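Local coordinates for protein acetyltransferase (Agrobacterium tumefaciens str. C58, PDB 2G3A) that transfers an acetyl group from acetyl coenzyme A to acceptors, preferring glucosamine 6-phosphate or dopamine, at residues L122-S135 with S140-F152. Sequence-based numbering, arbitrary orientation.
Sequences LRTYERYGFTKIGS and SSGQSITWLEKRF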
loop_
_atom_site.group_PDB
_atom_site.type_symbol
_atom_site.label_atom_id
_atom_site.label_comp_id
_atom_site.label_asym_id
_atom_site.label_seq_id
_atom_site.Cartn_x
_atom_site.Cartn_y
_atom_site.Cartn_z
ATOM N N LEU A 122 9.063 -4.606 -13.303
ATOM C CA LEU A 122 10.320 -4.280 -12.619
ATOM C C LEU A 122 11.386 -3.769 -13.593
ATOM O O LEU A 122 12.033 -2.756 -13.331
ATOM C CB LEU A 122 10.858 -5.487 -11.821
ATOM C CG LEU A 122 12.219 -5.342 -11.105
ATOM C CD1 LEU A 122 12.166 -4.210 -10.083
ATOM C CD2 LEU A 122 12.567 -6.620 -10.383
ATOM N N ARG A 123 11.560 -4.472 -14.716
ATOM C CA ARG A 123 12.484 -4.058 -15.772
ATOM C C ARG A 123 12.118 -2.678 -16.338
ATOM O O ARG A 123 12.977 -1.834 -16.544
ATOM C CB ARG A 123 12.492 -5.111 -16.884
ATOM C CG ARG A 123 13.640 -4.996 -17.867
ATOM C CD ARG A 123 13.577 -6.083 -18.940
ATOM N NE ARG A 123 12.293 -6.099 -19.638
ATOM C CZ ARG A 123 11.374 -7.050 -19.501
ATOM N NH1 ARG A 123 11.590 -8.074 -18.689
ATOM N NH2 ARG A 123 10.235 -6.972 -20.174
ATOM N N THR A 124 10.832 -2.469 -16.602
ATOM C CA THR A 124 10.349 -1.172 -17.078
ATOM C C THR A 124 10.707 -0.061 -16.089
ATOM O O THR A 124 11.206 1.008 -16.484
ATOM C CB THR A 124 8.813 -1.200 -17.282
ATOM O OG1 THR A 124 8.498 -2.194 -18.266
ATOM C CG2 THR A 124 8.282 0.165 -17.744
ATOM N N TYR A 125 10.466 -0.316 -14.804
ATOM C CA TYR A 125 10.707 0.713 -13.783
ATOM C C TYR A 125 12.177 1.007 -13.661
ATOM O O TYR A 125 12.572 2.163 -13.532
ATOM C CB TYR A 125 10.154 0.299 -12.410
ATOM C CG TYR A 125 8.676 0.023 -12.395
ATOM C CD1 TYR A 125 7.837 0.556 -13.375
ATOM C CD2 TYR A 125 8.106 -0.781 -11.385
ATOM C CE1 TYR A 125 6.485 0.280 -13.378
ATOM C CE2 TYR A 125 6.723 -1.040 -11.361
ATOM C CZ TYR A 125 5.930 -0.513 -12.366
ATOM O OH TYR A 125 4.571 -0.758 -12.383
ATOM N N GLU A 126 12.997 -0.037 -13.716
ATOM C CA GLU A 126 14.445 0.158 -13.629
ATOM C C GLU A 126 15.016 0.939 -14.826
ATOM O O GLU A 126 15.862 1.834 -14.654
ATOM C CB GLU A 126 15.145 -1.186 -13.436
ATOM C CG GLU A 126 14.935 -1.757 -12.017
ATOM C CD GLU A 126 15.617 -3.109 -11.805
ATOM O OE1 GLU A 126 15.513 -3.992 -12.684
ATOM O OE2 GLU A 126 16.237 -3.296 -10.744
ATOM N N ARG A 127 14.549 0.607 -16.029
ATOM C CA ARG A 127 14.958 1.329 -17.239
ATOM C C ARG A 127 14.584 2.814 -17.155
ATOM O O ARG A 127 15.386 3.687 -17.527
ATOM C CB ARG A 127 14.326 0.706 -18.487
ATOM C CG ARG A 127 15.012 -0.533 -19.044
ATOM C CD ARG A 127 14.528 -0.792 -20.486
ATOM N NE ARG A 127 13.098 -1.130 -20.514
ATOM C CZ ARG A 127 12.617 -2.364 -20.662
ATOM N NH1 ARG A 127 13.445 -3.391 -20.832
ATOM N NH2 ARG A 127 11.304 -2.569 -20.660
ATOM N N TYR A 128 13.360 3.072 -16.676
ATOM C CA TYR A 128 12.833 4.421 -16.421
ATOM C C TYR A 128 13.711 5.250 -15.472
ATOM O O TYR A 128 13.838 6.468 -15.635
ATOM C CB TYR A 128 11.357 4.368 -15.945
ATOM C CG TYR A 128 10.761 5.754 -15.730
ATOM C CD1 TYR A 128 10.319 6.515 -16.815
ATOM C CD2 TYR A 128 10.695 6.320 -14.449
ATOM C CE1 TYR A 128 9.826 7.800 -16.640
ATOM C CE2 TYR A 128 10.205 7.621 -14.257
ATOM C CZ TYR A 128 9.772 8.350 -15.363
ATOM O OH TYR A 128 9.270 9.623 -15.214
ATOM N N GLY A 129 14.351 4.595 -14.503
ATOM C CA GLY A 129 15.215 5.309 -13.562
ATOM C C GLY A 129 14.948 5.020 -12.089
ATOM O O GLY A 129 15.608 5.601 -11.225
ATOM N N PHE A 130 13.982 4.150 -11.788
ATOM C CA PHE A 130 13.809 3.697 -10.391
ATOM C C PHE A 130 14.924 2.764 -9.972
ATOM O O PHE A 130 15.497 2.062 -10.801
ATOM C CB PHE A 130 12.495 2.972 -10.162
ATOM C CG PHE A 130 11.282 3.858 -10.191
ATOM C CD1 PHE A 130 10.692 4.299 -8.999
ATOM C CD2 PHE A 130 10.692 4.198 -11.394
ATOM C CE1 PHE A 130 9.546 5.098 -9.020
ATOM C CE2 PHE A 130 9.535 4.979 -11.423
ATOM C CZ PHE A 130 8.969 5.434 -10.229
ATOM N N THR A 131 15.211 2.764 -8.673
ATOM C CA THR A 131 16.273 1.939 -8.098
ATOM C C THR A 131 15.709 1.184 -6.902
ATOM O O THR A 131 14.992 1.761 -6.083
ATOM C CB THR A 131 17.468 2.788 -7.647
ATOM O OG1 THR A 131 17.021 3.771 -6.709
ATOM C CG2 THR A 131 18.116 3.482 -8.832
ATOM N N LYS A 132 16.026 -0.102 -6.823
ATOM C CA LYS A 132 15.449 -0.992 -5.835
ATOM C C LYS A 132 15.837 -0.561 -4.441
ATOM O O LYS A 132 16.978 -0.178 -4.189
ATOM C CB LYS A 132 15.923 -2.425 -6.090
ATOM C CG LYS A 132 15.564 -2.931 -7.480
ATOM C CD LYS A 132 15.537 -4.454 -7.573
ATOM C CE LYS A 132 16.822 -5.012 -8.162
ATOM N NZ LYS A 132 16.556 -6.293 -8.886
ATOM N N ILE A 133 14.884 -0.629 -3.527
ATOM C CA ILE A 133 15.163 -0.284 -2.140
ATOM C C ILE A 133 15.015 -1.489 -1.218
ATOM O O ILE A 133 15.517 -1.473 -0.113
ATOM C CB ILE A 133 14.356 0.954 -1.644
ATOM C CG1 ILE A 133 12.852 0.755 -1.811
ATOM C CG2 ILE A 133 14.850 2.223 -2.366
ATOM C CD1 ILE A 133 11.999 2.020 -1.546
ATOM N N GLY A 134 14.360 -2.543 -1.699
ATOM C CA GLY A 134 14.236 -3.784 -0.925
ATOM C C GLY A 134 13.292 -4.749 -1.615
ATOM O O GLY A 134 12.638 -4.387 -2.601
ATOM N N SER A 135 13.200 -5.968 -1.083
ATOM C CA SER A 135 12.344 -6.991 -1.678
ATOM C C SER A 135 12.007 -8.050 -0.646
ATOM O O SER A 135 12.641 -8.128 0.405
ATOM C CB SER A 135 13.023 -7.625 -2.908
ATOM O OG SER A 135 14.217 -8.295 -2.520
ATOM N N SER A 140 3.684 -17.273 -2.466
ATOM C CA SER A 140 3.160 -18.633 -2.624
ATOM C C SER A 140 3.196 -19.052 -4.083
ATOM O O SER A 140 3.301 -20.224 -4.400
ATOM C CB SER A 140 1.717 -18.705 -2.120
ATOM O OG SER A 140 0.866 -17.930 -2.948
ATOM N N SER A 141 3.092 -18.069 -4.964
ATOM C CA SER A 141 3.099 -18.337 -6.383
ATOM C C SER A 141 4.499 -18.270 -7.017
ATOM O O SER A 141 4.640 -18.522 -8.220
ATOM C CB SER A 141 2.085 -17.441 -7.095
ATOM O OG SER A 141 1.967 -16.180 -6.450
ATOM N N GLY A 142 5.512 -17.933 -6.207
ATOM C CA GLY A 142 6.919 -17.956 -6.622
ATOM C C GLY A 142 7.605 -16.650 -6.973
ATOM O O GLY A 142 8.822 -16.611 -7.125
ATOM N N GLN A 143 6.831 -15.581 -7.112
ATOM C CA GLN A 143 7.355 -14.268 -7.437
ATOM C C GLN A 143 7.857 -13.595 -6.164
ATOM O O GLN A 143 7.732 -14.142 -5.069
ATOM C CB GLN A 143 6.249 -13.396 -8.056
ATOM C CG GLN A 143 5.556 -14.018 -9.265
ATOM C CD GLN A 143 4.539 -15.075 -8.883
ATOM O OE1 GLN A 143 4.097 -15.160 -7.715
ATOM N NE2 GLN A 143 4.177 -15.916 -9.858
ATOM N N SER A 144 8.474 -12.431 -6.333
ATOM C CA SER A 144 8.870 -11.598 -5.209
ATOM C C SER A 144 8.186 -10.240 -5.302
ATOM O O SER A 144 7.732 -9.832 -6.385
ATOM C CB SER A 144 10.394 -11.419 -5.187
ATOM O OG SER A 144 10.833 -10.700 -6.324
ATOM N N ILE A 145 8.093 -9.543 -4.172
ATOM C CA ILE A 145 7.728 -8.114 -4.189
ATOM C C ILE A 145 9.009 -7.275 -4.140
ATOM O O ILE A 145 9.910 -7.566 -3.349
ATOM C CB ILE A 145 6.777 -7.705 -3.035
ATOM C CG1 ILE A 145 5.540 -8.613 -3.006
ATOM C CG2 ILE A 145 6.377 -6.202 -3.165
ATOM C CD1 ILE A 145 4.528 -8.327 -1.881
ATOM N N THR A 146 9.105 -6.258 -5.005
ATOM C CA THR A 146 10.259 -5.344 -4.995
ATOM C C THR A 146 9.737 -3.927 -4.844
ATOM O O THR A 146 8.730 -3.570 -5.477
ATOM C CB THR A 146 11.101 -5.455 -6.301
ATOM O OG1 THR A 146 11.452 -6.820 -6.517
ATOM C CG2 THR A 146 12.409 -4.610 -6.208
ATOM N N TRP A 147 10.392 -3.142 -3.975
ATOM C CA TRP A 147 10.087 -1.720 -3.811
ATOM C C TRP A 147 11.213 -0.956 -4.444
ATOM O O TRP A 147 12.404 -1.342 -4.345
ATOM C CB TRP A 147 9.962 -1.328 -2.325
ATOM C CG TRP A 147 8.677 -1.836 -1.667
ATOM C CD1 TRP A 147 7.489 -1.153 -1.527
ATOM C CD2 TRP A 147 8.464 -3.132 -1.082
ATOM N NE1 TRP A 147 6.559 -1.958 -0.895
ATOM C CE2 TRP A 147 7.137 -3.172 -0.614
ATOM C CE3 TRP A 147 9.275 -4.270 -0.917
ATOM C CZ2 TRP A 147 6.603 -4.309 0.012
ATOM C CZ3 TRP A 147 8.744 -5.388 -0.301
ATOM C CH2 TRP A 147 7.420 -5.390 0.170
ATOM N N LEU A 148 10.851 0.138 -5.106
ATOM C CA LEU A 148 11.839 0.964 -5.785
ATOM C C LEU A 148 11.595 2.442 -5.508
ATOM O O LEU A 148 10.458 2.845 -5.262
ATOM C CB LEU A 148 11.795 0.716 -7.320
ATOM C CG LEU A 148 12.037 -0.717 -7.791
ATOM C CD1 LEU A 148 10.718 -1.426 -8.026
ATOM C CD2 LEU A 148 12.880 -0.752 -9.079
ATOM N N GLU A 149 12.654 3.250 -5.573
ATOM C CA GLU A 149 12.504 4.712 -5.483
ATOM C C GLU A 149 13.126 5.437 -6.695
ATOM O O GLU A 149 14.010 4.907 -7.384
ATOM C CB GLU A 149 13.172 5.241 -4.203
ATOM C CG GLU A 149 14.713 5.183 -4.294
ATOM C CD GLU A 149 15.443 5.648 -3.037
ATOM O OE1 GLU A 149 14.785 6.150 -2.103
ATOM O OE2 GLU A 149 16.686 5.502 -2.996
ATOM N N LYS A 150 12.689 6.673 -6.902
ATOM C CA LYS A 150 13.309 7.581 -7.865
ATOM C C LYS A 150 13.316 8.973 -7.251
ATOM O O LYS A 150 12.269 9.598 -7.051
ATOM C CB LYS A 150 12.580 7.576 -9.218
ATOM C CG LYS A 150 13.303 8.389 -10.322
ATOM C CD LYS A 150 12.659 8.065 -11.690
ATOM C CE LYS A 150 13.413 8.689 -12.849
ATOM N NZ LYS A 150 13.242 10.159 -12.918
ATOM N N ARG A 151 14.511 9.448 -6.944
ATOM C CA ARG A 151 14.664 10.751 -6.329
ATOM C C ARG A 151 14.782 11.788 -7.431
ATOM O O ARG A 151 15.477 11.568 -8.424
ATOM C CB ARG A 151 15.884 10.764 -5.403
ATOM C CG ARG A 151 15.953 9.556 -4.484
ATOM C CD ARG A 151 17.094 9.636 -3.477
ATOM N NE ARG A 151 16.716 10.456 -2.329
ATOM C CZ ARG A 151 16.168 9.996 -1.203
ATOM N NH1 ARG A 151 15.937 8.693 -1.015
ATOM N NH2 ARG A 151 15.853 10.857 -0.250
ATOM N N PHE A 152 14.079 12.904 -7.264
ATOM C CA PHE A 152 14.117 13.992 -8.238
ATOM C C PHE A 152 15.327 14.931 -8.099
ATOM O O PHE A 152 15.840 15.144 -6.999
ATOM C CB PHE A 152 12.811 14.787 -8.192
ATOM C CG PHE A 152 11.574 13.935 -8.359
ATOM C CD1 PHE A 152 10.343 14.377 -7.874
ATOM C CD2 PHE A 152 11.649 12.681 -8.991
ATOM C CE1 PHE A 152 9.196 13.589 -8.038
ATOM C CE2 PHE A 152 10.517 11.889 -9.162
ATOM C CZ PHE A 152 9.281 12.349 -8.670
HETATM O O HOH W 1 17.937 2.612 -3.824
#
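The Phe-130 ring takes Lys-150 CB over one face, a CH-pi contact with CB 4.0 Å from the ring centroid, while Tyr-125 O lies at its edge. Farther out, the Lys-150 chain crosses the Tyr-128 side chain at about a right angle, CD 3.6 Å from CE2; a long aliphatic stem suits this place because it touches both rings before its amino group makes a salt bridge to Glu-101, which also bonds Tyr-128 OH. The indole of Trp-147, on the opposite face of the sheet from Leu-148, has Gly-134 O at its edge and Ile-145 CG2 over one face, and meets Trp-147 of the second subunit. The branched tip of Leu-148 serves two neighbours: CD2 touches both Leu-122 CD1 (3.7 Å) and Glu-126 CG, and CD1 approaches the Tyr-125 ring edge. These Leu-148 contacts, with Lys-150 on Tyr-128, pack helix 119-128 on the C-terminal beta hairpin of the GNAT fold; Tyr-125 belongs, by similarity, to the CoA site. A Schellman motif ends the helix at Gly-129, where phi is positive (129°) and a CB would jam against the preceding carbonyl O. In the hairpin, Thr-131 and Glu-149 exchange two backbone bonds of 2.8 Å, N to O each way. A classic bulge follows: Ile-133 N gives a nearly straight bond (176°) to Trp-147 O, and Trp-147 N bonds to Gly-134 O. Beta-branched Ile-133 sends CG1 against Trp-147 CB (3.6 Å) and CG2 to Glu-149 CG (3.5 Å). Beyond this apolar stem, Glu-149 OE1 pairs with Arg-151 NH1 (3.0 Å), and OE2 accepts a hydrogen bond from a water that also donates to Lys-132 O.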